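Local coordinates for peptide ABC transporter, peptide-binding protein (Thermus thermophilus, PDB 2D5W) that binds oligopeptides, here a pentapeptide, and probably delivers them to an ABC transporter for uptake across the membrane, at residues A[13-17]-A[443-448]; A[46-50]-A[566-571]; A[295-299]-A[595-600]; A[299-303]-A[354-359]. One frame throughout, in Å; residues are numbered along the deposited sequence.

Contact 1 (A[13-17]-A[443-448]); sequences SQEPR and SAVVFA
The hydroxyl of Ser443 gives its proton to the side-chain carbonyl of Gln14, with OG 2.7 Å from OE1, and accepts a second hydrogen bond from the amide of Gln30, so that one small oxygen is gripped by two glutamines. OG meets the Gln14 carbonyl from well above its plane, at a C=O...donor angle of 114°. Because the glutamine runs extended beyond CG (chi2 178°), its methylenes lie along Ser443 CB, with CG 3.4 Å from it, and OE1 also abuts the edge of the Phe447 ring. The other amide atom, NE2, is hydrogen-bonded to the backbone of the bound peptide, and Phe447 packs on an apolar side chain of the same ligand. An alanine here would probably cost the Ser443 hydroxyl its acceptor, leaving it the bond from Gln30, and the peptide backbone its bond to NE2, and open a gap at the edge of Phe447. Farther along, Arg17 bends at chi2 (51°) around Ala444 O, its CB, CG and CD lying along that oxygen while NH2 donates to it at 2.9 Å, the oxygen lying in the guanidinium plane. A water joins Glu15 N to Ala444 N, each 3.1 Å from it. The contact thus ties the loop that follows strand 7-12 to helix 443-446, with helix 31-40 packed against Gln14 and Pro16 and strand 246-251 against Glu15 and Pro16.

Contact 2 (A[46-50]-A[566-571]); sequences GFNAD and SAYSGG
The backbone of 46-50 leaves strand 45-47 alongside a type II beta turn, Tyr568 to Gly571, whose Gly570 N donates to Phe47 O at 2.8 Å while Gly571 N closes the turn on Tyr568 O. Phe47 carries its ring toward the turn with CG anti to the backbone N (chi1 -160°), which sets the ring edge against the turn carbonyl: CD1 lies 3.2 Å from Tyr568 O, in the plane of the ring. Next to it, CE1 touches Tyr568 CB at 4.0 Å, the two aromatic side chains lying side by side and pointing the same way. Farther along the chain, Ser569 CB packs on Ala49 CA, and Ser566 OG lies 3.2 Å from Ala49 O, at most a weak hydrogen bond. The hydroxyl of Ser569 accepts from Ser566 N and is also bonded to Tyr574 O, pinning the entry to the turn. A serine in place of Phe47 would probably open a gap beside Tyr568 CB and strip the turn carbonyl of its aromatic edge. With every touching residue buried, the chemistry is that of main-chain polar atoms meeting among small side chains and the rings of Phe47 and Tyr568; the positive phi of Gly570 favours glycine, and the backbone angles of Gly571 call for it.

Contact 3 (A[295-299]-A[595-600]); sequences IWFVP and QAKYAL
Trp296 lays one face of its indole on the aliphatic part of Gln595, and here the packing is tight. CG of Gln595 stands 3.5 Å from the centroid of the five-membered ring, 16° off its normal, a CH-pi contact over the face. That CG is anti to the glutamine's backbone N (chi1 -175°), which lays it on the indole, and the bend at chi2 carries the amide off toward Val298. Its NE2 then passes 3.6 Å from Val298 CG2 and finds its hydrogen-bond partner in Ala565 O. Ala596 brings its N over the same face, with CA 3.6 Å from CZ3 of Trp296, while Ala599 CB approaches obliquely. In the middle, Leu600 N donates to Phe297 O at 2.8 Å, almost straight at 172°, and the same carbonyl oxygen has Ala599 CB 3.3 Å away. At the far end Leu600 CD2 presses on Pro299 CG at 3.3 Å, closer than usual for two carbons. Leu600 and Ala596 nevertheless belong to the solvent side. There the join is looser and partly wet: a water accepts from Phe297 N and donates to Leu600 O, resting at the edge of the Phe297 ring, and Leu600 CD1 meets Phe297 CB at an ordinary van der Waals distance. The C-terminal tail thus runs over strand 293-308, whose Trp296 and Val298 pair by backbone bonds with strand 544-557, while Phe297 packs on Pro553 of that strand and against the ring of Phe277.

Contact 4 (A[299-303]-A[354-359]); sequences PGAIW and TWIAPV
Trp303 swings its indole out with CG anti to the backbone N (chi1 179°), whereas Trp355 holds CG between its own N and carbonyl carbon (chi1 84°), which turns the Trp355 ring aside and leaves CA and CB facing the Trp303 indole. CB of Trp355 sits 3.6 Å from the centroid of the Trp303 six-membered ring, only 6° off the normal, in a CH-pi contact over the face. Trp355 CA lies over the same face, 3.6 Å from CE2. The indole N-H end lies close to the chain as well, with NE1 3.0 Å from Thr354 O, but the angle is too poor for a hydrogen bond. The Trp355 ring points elsewhere, its NE1 bonded to Glu474, its ring meeting Phe479 edge-to-face and lying against Trp538 and Phe511. Between the two ends of the contact, strand 293-308 turns a corner at Ala301, the centre of an inverse gamma turn; beyond it Ile302 still bonds through its backbone to Arg550 of strand 544-557 and Trp303 to Trp468 of strand 463-469, while Ala301 bonds to Ser470. Ala357 CB fits against this corner, 3.6 Å from Ala301 CA. Beyond it Val359 puts CG2 3.7 Å from Gly300 C; separately, a CB on Gly300 would be crowded by Ile302 CD1 of its own segment. Val359 CG1 goes on to touch Pro299 CB at 4.2 Å. Ile302 points away from 354-359 and packs on a basic side chain of the bound peptide.

How the contacts relate
Contacts 2, 3 and 4 form one connected patch, while contact 1 stands apart, its nearest atoms about 10 Å from contact 4 and its centre 22 Å away. Contacts 3 and 4 share Pro299 on strand 293-308. Contact 2 bridges to both: Asp50 OD2 lies 2.6 Å from Tyr598 OH in a probable hydrogen bond to contact 3, and Tyr568 OH packs 3.4 Å from Val359 CG2 in contact 4. Along the chain contact 4 nests inside the loops closed by contacts 1 and 2. The bound peptide is met by Gln14 and Phe447 of contact 1 and by Ile302 of contact 4.

Contact 1 (A[13-17]-A[443-448])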
loop_
_atom_site.group_PDB
_atom_site.type_symbol
_atom_site.label_atom_id
_atom_site.label_comp_id
_atom_site.label_asym_id
_atom_site.label_seq_id
_atom_site.Cartn_x
_atom_site.Cartn_y
_atom_site.Cartn_z
ATOM N N SER A 13 -3.408 -4.481 13.841
ATOM C CA SER A 13 -4.813 -4.105 13.978
ATOM C C SER A 13 -5.645 -4.376 12.722
ATOM O O SER A 13 -6.834 -4.059 12.682
ATOM C CB SER A 13 -4.931 -2.631 14.362
ATOM O OG SER A 13 -4.364 -1.798 13.371
ATOM N N GLN A 14 -5.012 -4.950 11.702
ATOM C CA GLN A 14 -5.691 -5.288 10.456
ATOM C C GLN A 14 -5.198 -6.656 10.025
ATOM O O GLN A 14 -4.056 -7.023 10.299
ATOM C CB GLN A 14 -5.390 -4.244 9.381
ATOM C CG GLN A 14 -5.963 -2.881 9.725
ATOM C CD GLN A 14 -5.645 -1.817 8.700
ATOM O OE1 GLN A 14 -5.372 -2.110 7.536
ATOM N NE2 GLN A 14 -5.692 -0.564 9.127
ATOM N N GLU A 15 -6.062 -7.409 9.356
ATOM C CA GLU A 15 -5.729 -8.756 8.911
ATOM C C GLU A 15 -5.870 -8.898 7.398
ATOM O O GLU A 15 -6.796 -8.353 6.803
ATOM C CB GLU A 15 -6.657 -9.756 9.607
ATOM C CG GLU A 15 -6.352 -11.219 9.330
ATOM C CD GLU A 15 -7.194 -12.163 10.176
ATOM O OE1 GLU A 15 -7.869 -11.686 11.116
ATOM O OE2 GLU A 15 -7.174 -13.385 9.914
ATOM N N PRO A 16 -4.944 -9.623 6.754
ATOM C CA PRO A 16 -5.045 -9.794 5.300
ATOM C C PRO A 16 -6.347 -10.504 4.936
ATOM O O PRO A 16 -6.770 -11.424 5.634
ATOM C CB PRO A 16 -3.837 -10.665 4.965
ATOM C CG PRO A 16 -2.861 -10.354 6.057
ATOM C CD PRO A 16 -3.731 -10.273 7.283
ATOM N N ARG A 17 -6.984 -10.082 3.850
ATOM C CA ARG A 17 -8.214 -10.738 3.418
ATOM C C ARG A 17 -7.856 -12.069 2.750
ATOM O O ARG A 17 -8.579 -13.055 2.883
ATOM C CB ARG A 17 -8.981 -9.838 2.450
ATOM C CG ARG A 17 -10.276 -10.447 1.903
ATOM C CD ARG A 17 -11.188 -10.984 3.006
ATOM N NE ARG A 17 -12.451 -11.510 2.483
ATOM C CZ ARG A 17 -13.497 -10.761 2.146
ATOM N NH1 ARG A 17 -14.598 -11.332 1.675
ATOM N NH2 ARG A 17 -13.450 -9.444 2.289
ATOM N N SER A 443 -10.608 -3.633 7.713
ATOM C CA SER A 443 -9.620 -3.467 6.657
ATOM C C SER A 443 -9.767 -4.589 5.624
ATOM O O SER A 443 -9.718 -4.347 4.419
ATOM C CB SER A 443 -8.219 -3.497 7.285
ATOM O OG SER A 443 -7.201 -3.691 6.320
ATOM N N ALA A 444 -9.965 -5.815 6.107
ATOM C CA ALA A 444 -10.107 -6.977 5.231
ATOM C C ALA A 444 -11.315 -6.875 4.304
ATOM O O ALA A 444 -11.397 -7.591 3.303
ATOM C CB ALA A 444 -10.191 -8.249 6.066
ATOM N N VAL A 445 -12.251 -5.997 4.644
ATOM C CA VAL A 445 -13.443 -5.786 3.831
ATOM C C VAL A 445 -13.303 -4.566 2.919
ATOM O O VAL A 445 -13.438 -4.677 1.702
ATOM C CB VAL A 445 -14.704 -5.595 4.716
ATOM C CG1 VAL A 445 -15.896 -5.198 3.849
ATOM C CG2 VAL A 445 -15.017 -6.884 5.460
ATOM N N VAL A 446 -13.001 -3.407 3.498
ATOM C CA VAL A 446 -12.914 -2.188 2.698
ATOM C C VAL A 446 -11.747 -2.109 1.726
ATOM O O VAL A 446 -11.817 -1.387 0.731
ATOM C CB VAL A 446 -12.918 -0.912 3.588
ATOM C CG1 VAL A 446 -14.177 -0.884 4.442
ATOM C CG2 VAL A 446 -11.669 -0.854 4.459
ATOM N N PHE A 447 -10.679 -2.856 1.991
ATOM C CA PHE A 447 -9.521 -2.825 1.109
ATOM C C PHE A 447 -9.488 -3.984 0.114
ATOM O O PHE A 447 -8.517 -4.145 -0.623
ATOM C CB PHE A 447 -8.231 -2.772 1.936
ATOM C CG PHE A 447 -8.095 -1.518 2.767
ATOM C CD1 PHE A 447 -7.511 -1.578 4.026
ATOM C CD2 PHE A 447 -8.551 -0.283 2.300
ATOM C CE1 PHE A 447 -7.381 -0.436 4.813
ATOM C CE2 PHE A 447 -8.424 0.871 3.085
ATOM C CZ PHE A 447 -7.838 0.788 4.342
ATOM N N ALA A 448 -10.541 -4.797 0.102
ATOM C CA ALA A 448 -10.639 -5.893 -0.860
ATOM C C ALA A 448 -11.055 -5.237 -2.178
ATOM O O ALA A 448 -11.810 -4.253 -2.179
ATOM C CB ALA A 448 -11.686 -6.905 -0.415
HETATM O O HOH W 1 -8.948 -6.457 8.922
#

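Contact 2 (A[46-50]-A[566-571])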
loop_
_atom_site.group_PDB
_atom_site.type_symbol
_atom_site.label_atom_id
_atom_site.label_comp_id
_atom_site.label_asym_id
_atom_site.label_seq_id
_atom_site.Cartn_x
_atom_site.Cartn_y
_atom_site.Cartn_z
ATOM N N GLY A 46 16.566 -6.832 -2.396
ATOM C CA GLY A 46 15.822 -6.185 -1.330
ATOM C C GLY A 46 16.200 -4.719 -1.221
ATOM O O GLY A 46 17.046 -4.236 -1.975
ATOM N N PHE A 47 15.558 -4.003 -0.304
ATOM C CA PHE A 47 15.853 -2.588 -0.082
ATOM C C PHE A 47 15.967 -2.447 1.433
ATOM O O PHE A 47 14.990 -2.650 2.157
ATOM C CB PHE A 47 14.722 -1.711 -0.633
ATOM C CG PHE A 47 15.132 -0.284 -0.895
ATOM C CD1 PHE A 47 14.563 0.766 -0.176
ATOM C CD2 PHE A 47 16.084 0.012 -1.869
ATOM C CE1 PHE A 47 14.937 2.089 -0.426
ATOM C CE2 PHE A 47 16.463 1.329 -2.125
ATOM C CZ PHE A 47 15.888 2.368 -1.402
ATOM N N ASN A 48 17.161 -2.110 1.917
ATOM C CA ASN A 48 17.381 -2.027 3.355
ATOM C C ASN A 48 17.038 -0.708 4.037
ATOM O O ASN A 48 16.588 0.242 3.401
ATOM C CB ASN A 48 18.822 -2.447 3.696
ATOM C CG ASN A 48 19.870 -1.490 3.155
ATOM O OD1 ASN A 48 19.623 -0.297 3.000
ATOM N ND2 ASN A 48 21.063 -2.014 2.891
ATOM N N ALA A 49 17.256 -0.667 5.349
ATOM C CA ALA A 49 16.949 0.513 6.151
ATOM C C ALA A 49 17.778 1.732 5.775
ATOM O O ALA A 49 17.389 2.861 6.066
ATOM C CB ALA A 49 17.127 0.194 7.632
ATOM N N ASP A 50 18.921 1.499 5.137
ATOM C CA ASP A 50 19.799 2.582 4.704
ATOM C C ASP A 50 19.411 3.038 3.301
ATOM O O ASP A 50 20.149 3.785 2.655
ATOM C CB ASP A 50 21.257 2.113 4.716
ATOM C CG ASP A 50 21.836 2.032 6.117
ATOM O OD1 ASP A 50 22.803 1.269 6.316
ATOM O OD2 ASP A 50 21.338 2.743 7.018
ATOM N N SER A 566 12.524 1.874 8.523
ATOM C CA SER A 566 12.945 3.211 8.130
ATOM C C SER A 566 11.860 3.723 7.194
ATOM O O SER A 566 10.890 3.020 6.926
ATOM C CB SER A 566 14.290 3.173 7.405
ATOM O OG SER A 566 14.168 2.521 6.155
ATOM N N ALA A 567 12.022 4.941 6.695
ATOM C CA ALA A 567 11.025 5.518 5.802
ATOM C C ALA A 567 10.673 4.612 4.625
ATOM O O ALA A 567 9.507 4.502 4.246
ATOM C CB ALA A 567 11.507 6.867 5.290
ATOM N N TYR A 568 11.679 3.952 4.058
ATOM C CA TYR A 568 11.451 3.093 2.907
ATOM C C TYR A 568 12.021 1.675 2.997
ATOM O O TYR A 568 12.174 1.006 1.976
ATOM C CB TYR A 568 11.976 3.784 1.643
ATOM C CG TYR A 568 11.227 5.052 1.286
ATOM C CD1 TYR A 568 11.815 6.305 1.449
ATOM C CD2 TYR A 568 9.936 4.993 0.759
ATOM C CE1 TYR A 568 11.137 7.471 1.087
ATOM C CE2 TYR A 568 9.248 6.152 0.394
ATOM C CZ TYR A 568 9.857 7.386 0.559
ATOM O OH TYR A 568 9.202 8.534 0.169
ATOM N N SER A 569 12.328 1.208 4.204
ATOM C CA SER A 569 12.860 -0.145 4.353
ATOM C C SER A 569 11.862 -1.140 3.761
ATOM O O SER A 569 10.654 -1.032 3.988
ATOM C CB SER A 569 13.116 -0.465 5.829
ATOM O OG SER A 569 11.944 -0.321 6.613
ATOM N N GLY A 570 12.369 -2.104 2.998
ATOM C CA GLY A 570 11.499 -3.082 2.367
ATOM C C GLY A 570 10.658 -2.437 1.280
ATOM O O GLY A 570 9.681 -3.015 0.806
ATOM N N GLY A 571 11.047 -1.225 0.892
ATOM C CA GLY A 571 10.331 -0.491 -0.133
ATOM C C GLY A 571 9.267 0.439 0.426
ATOM O O GLY A 571 9.275 1.635 0.142
#

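Contact 3 (A[295-299]-A[595-600])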
loop_
_atom_site.group_PDB
_atom_site.type_symbol
_atom_site.label_atom_id
_atom_site.label_comp_id
_atom_site.label_asym_id
_atom_site.label_seq_id
_atom_site.Cartn_x
_atom_site.Cartn_y
_atom_site.Cartn_z
ATOM N N ILE A 295 9.959 2.474 22.555
ATOM C CA ILE A 295 8.947 3.019 21.661
ATOM C C ILE A 295 9.640 3.937 20.666
ATOM O O ILE A 295 10.390 4.832 21.055
ATOM C CB ILE A 295 7.892 3.830 22.441
ATOM C CG1 ILE A 295 7.277 2.954 23.536
ATOM C CG2 ILE A 295 6.813 4.337 21.484
ATOM C CD1 ILE A 295 6.388 3.712 24.502
ATOM N N TRP A 296 9.387 3.711 19.381
ATOM C CA TRP A 296 9.990 4.502 18.313
ATOM C C TRP A 296 8.932 5.051 17.372
ATOM O O TRP A 296 7.870 4.453 17.213
ATOM C CB TRP A 296 10.938 3.643 17.472
ATOM C CG TRP A 296 11.959 2.884 18.243
ATOM C CD1 TRP A 296 11.888 1.583 18.648
ATOM C CD2 TRP A 296 13.227 3.374 18.679
ATOM N NE1 TRP A 296 13.043 1.228 19.308
ATOM C CE2 TRP A 296 13.880 2.311 19.340
ATOM C CE3 TRP A 296 13.878 4.610 18.573
ATOM C CZ2 TRP A 296 15.159 2.448 19.896
ATOM C CZ3 TRP A 296 15.147 4.746 19.124
ATOM C CH2 TRP A 296 15.773 3.668 19.777
ATOM N N PHE A 297 9.235 6.180 16.741
ATOM C CA PHE A 297 8.333 6.792 15.770
ATOM C C PHE A 297 9.135 6.943 14.487
ATOM O O PHE A 297 10.145 7.644 14.456
ATOM C CB PHE A 297 7.850 8.152 16.273
ATOM C CG PHE A 297 6.938 8.061 17.460
ATOM C CD1 PHE A 297 5.561 7.973 17.292
ATOM C CD2 PHE A 297 7.459 8.036 18.749
ATOM C CE1 PHE A 297 4.715 7.861 18.392
ATOM C CE2 PHE A 297 6.621 7.924 19.857
ATOM C CZ PHE A 297 5.247 7.837 19.678
ATOM N N VAL A 298 8.684 6.276 13.429
ATOM C CA VAL A 298 9.395 6.306 12.160
ATOM C C VAL A 298 8.624 7.013 11.057
ATOM O O VAL A 298 7.552 6.573 10.657
ATOM C CB VAL A 298 9.719 4.869 11.686
ATOM C CG1 VAL A 298 10.481 4.905 10.367
ATOM C CG2 VAL A 298 10.529 4.143 12.751
ATOM N N PRO A 299 9.162 8.137 10.559
ATOM C CA PRO A 299 8.470 8.856 9.489
ATOM C C PRO A 299 8.514 8.037 8.203
ATOM O O PRO A 299 9.465 7.299 7.959
ATOM C CB PRO A 299 9.267 10.153 9.376
ATOM C CG PRO A 299 9.735 10.372 10.775
ATOM C CD PRO A 299 10.201 8.987 11.166
ATOM N N GLN A 595 17.608 1.099 15.495
ATOM C CA GLN A 595 16.457 1.915 15.143
ATOM C C GLN A 595 16.612 3.429 15.290
ATOM O O GLN A 595 16.029 4.189 14.522
ATOM C CB GLN A 595 15.250 1.454 15.963
ATOM C CG GLN A 595 13.961 2.147 15.593
ATOM C CD GLN A 595 13.537 1.843 14.174
ATOM O OE1 GLN A 595 12.978 0.780 13.891
ATOM N NE2 GLN A 595 13.815 2.766 13.268
ATOM N N ALA A 596 17.401 3.861 16.265
ATOM C CA ALA A 596 17.582 5.286 16.534
ATOM C C ALA A 596 17.795 6.210 15.335
ATOM O O ALA A 596 17.053 7.179 15.156
ATOM C CB ALA A 596 18.716 5.477 17.536
ATOM N N LYS A 597 18.792 5.911 14.513
ATOM C CA LYS A 597 19.114 6.758 13.366
ATOM C C LYS A 597 18.030 6.904 12.299
ATOM O O LYS A 597 18.091 7.820 11.479
ATOM C CB LYS A 597 20.406 6.273 12.705
ATOM C CG LYS A 597 20.289 4.921 12.022
ATOM C CD LYS A 597 21.611 4.498 11.396
ATOM C CE LYS A 597 22.653 4.180 12.458
ATOM N NZ LYS A 597 22.231 3.039 13.321
ATOM N N TYR A 598 17.039 6.019 12.307
ATOM C CA TYR A 598 15.969 6.078 11.315
ATOM C C TYR A 598 14.666 6.611 11.900
ATOM O O TYR A 598 13.695 6.823 11.175
ATOM C CB TYR A 598 15.703 4.686 10.742
ATOM C CG TYR A 598 16.945 3.939 10.329
ATOM C CD1 TYR A 598 17.690 4.337 9.220
ATOM C CD2 TYR A 598 17.385 2.838 11.060
ATOM C CE1 TYR A 598 18.847 3.654 8.851
ATOM C CE2 TYR A 598 18.536 2.152 10.703
ATOM C CZ TYR A 598 19.263 2.562 9.601
ATOM O OH TYR A 598 20.410 1.880 9.269
ATOM N N ALA A 599 14.649 6.826 13.211
ATOM C CA ALA A 599 13.447 7.302 13.883
ATOM C C ALA A 599 13.549 8.754 14.321
ATOM O O ALA A 599 14.633 9.337 14.333
ATOM C CB ALA A 599 13.157 6.422 15.090
ATOM N N LEU A 600 12.405 9.331 14.675
ATOM C CA LEU A 600 12.357 10.708 15.147
ATOM C C LEU A 600 13.131 10.786 16.458
ATOM O O LEU A 600 13.226 9.799 17.188
ATOM C CB LEU A 600 10.909 11.141 15.381
ATOM C CG LEU A 600 10.019 11.291 14.146
ATOM C CD1 LEU A 600 8.584 11.539 14.580
ATOM C CD2 LEU A 600 10.528 12.440 13.284
HETATM O O HOH W 2 11.221 7.907 17.906
#

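Contact 4 (A[299-303]-A[354-359])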
loop_
_atom_site.group_PDB
_atom_site.type_symbol
_atom_site.label_atom_id
_atom_site.label_comp_id
_atom_site.label_asym_id
_atom_site.label_seq_id
_atom_site.Cartn_x
_atom_site.Cartn_y
_atom_site.Cartn_z
ATOM N N PRO A 299 9.162 8.137 10.559
ATOM C CA PRO A 299 8.470 8.856 9.489
ATOM C C PRO A 299 8.514 8.037 8.203
ATOM O O PRO A 299 9.465 7.299 7.959
ATOM C CB PRO A 299 9.267 10.153 9.376
ATOM C CG PRO A 299 9.735 10.372 10.775
ATOM C CD PRO A 299 10.201 8.987 11.166
ATOM N N GLY A 300 7.472 8.163 7.394
ATOM C CA GLY A 300 7.423 7.434 6.142
ATOM C C GLY A 300 6.487 8.139 5.187
ATOM O O GLY A 300 5.961 9.204 5.502
ATOM N N ALA A 301 6.284 7.557 4.014
ATOM C CA ALA A 301 5.388 8.141 3.029
ATOM C C ALA A 301 4.024 7.521 3.303
ATOM O O ALA A 301 3.574 6.625 2.593
ATOM C CB ALA A 301 5.867 7.804 1.624
ATOM N N ILE A 302 3.382 8.016 4.356
ATOM C CA ILE A 302 2.083 7.529 4.803
ATOM C C ILE A 302 1.142 8.725 4.771
ATOM O O ILE A 302 1.225 9.627 5.609
ATOM C CB ILE A 302 2.194 6.970 6.230
ATOM C CG1 ILE A 302 3.360 5.975 6.299
ATOM C CG2 ILE A 302 0.892 6.282 6.622
ATOM C CD1 ILE A 302 3.850 5.693 7.705
ATOM N N TRP A 303 0.231 8.710 3.809
ATOM C CA TRP A 303 -0.668 9.829 3.593
ATOM C C TRP A 303 -2.125 9.569 3.948
ATOM O O TRP A 303 -2.848 8.898 3.201
ATOM C CB TRP A 303 -0.531 10.261 2.127
ATOM C CG TRP A 303 -1.407 11.389 1.696
ATOM C CD1 TRP A 303 -1.448 12.650 2.218
ATOM C CD2 TRP A 303 -2.347 11.367 0.620
ATOM N NE1 TRP A 303 -2.360 13.417 1.530
ATOM C CE2 TRP A 303 -2.925 12.653 0.542
ATOM C CE3 TRP A 303 -2.756 10.385 -0.290
ATOM C CZ2 TRP A 303 -3.895 12.981 -0.410
ATOM C CZ3 TRP A 303 -3.718 10.710 -1.235
ATOM C CH2 TRP A 303 -4.277 11.998 -1.289
ATOM N N THR A 354 -0.791 18.004 -0.107
ATOM C CA THR A 354 -0.479 17.291 -1.341
ATOM C C THR A 354 -0.431 15.796 -1.002
ATOM O O THR A 354 -0.556 15.435 0.168
ATOM C CB THR A 354 0.866 17.785 -1.922
ATOM O OG1 THR A 354 1.153 17.079 -3.131
ATOM C CG2 THR A 354 1.995 17.586 -0.927
ATOM N N TRP A 355 -0.261 14.929 -2.001
ATOM C CA TRP A 355 -0.247 13.483 -1.754
ATOM C C TRP A 355 1.131 12.874 -1.544
ATOM O O TRP A 355 1.236 11.721 -1.119
ATOM C CB TRP A 355 -0.965 12.740 -2.894
ATOM C CG TRP A 355 -0.106 12.451 -4.104
ATOM C CD1 TRP A 355 0.644 11.328 -4.332
ATOM C CD2 TRP A 355 0.121 13.317 -5.224
ATOM N NE1 TRP A 355 1.325 11.445 -5.520
ATOM C CE2 TRP A 355 1.025 12.656 -6.088
ATOM C CE3 TRP A 355 -0.346 14.588 -5.581
ATOM C CZ2 TRP A 355 1.470 13.225 -7.285
ATOM C CZ3 TRP A 355 0.096 15.153 -6.773
ATOM C CH2 TRP A 355 0.997 14.471 -7.608
ATOM N N ILE A 356 2.180 13.642 -1.830
ATOM C CA ILE A 356 3.553 13.166 -1.673
ATOM C C ILE A 356 4.113 13.627 -0.329
ATOM O O ILE A 356 4.169 14.823 -0.055
ATOM C CB ILE A 356 4.450 13.694 -2.821
ATOM C CG1 ILE A 356 3.918 13.189 -4.165
ATOM C CG2 ILE A 356 5.890 13.245 -2.606
ATOM C CD1 ILE A 356 4.697 13.683 -5.373
ATOM N N ALA A 357 4.527 12.677 0.506
ATOM C CA ALA A 357 5.061 12.992 1.828
ATOM C C ALA A 357 6.428 13.669 1.774
ATOM O O ALA A 357 7.207 13.445 0.846
ATOM C CB ALA A 357 5.142 11.720 2.671
ATOM N N PRO A 358 6.733 14.508 2.777
ATOM C CA PRO A 358 8.009 15.227 2.853
ATOM C C PRO A 358 9.262 14.353 2.763
ATOM O O PRO A 358 10.308 14.821 2.313
ATOM C CB PRO A 358 7.910 15.962 4.186
ATOM C CG PRO A 358 6.450 16.273 4.274
ATOM C CD PRO A 358 5.809 14.974 3.828
ATOM N N VAL A 359 9.172 13.095 3.192
ATOM C CA VAL A 359 10.335 12.211 3.121
ATOM C C VAL A 359 10.780 12.004 1.677
ATOM O O VAL A 359 11.920 11.620 1.424
ATOM C CB VAL A 359 10.068 10.828 3.771
ATOM C CG1 VAL A 359 9.871 10.985 5.270
ATOM C CG2 VAL A 359 8.862 10.169 3.137
#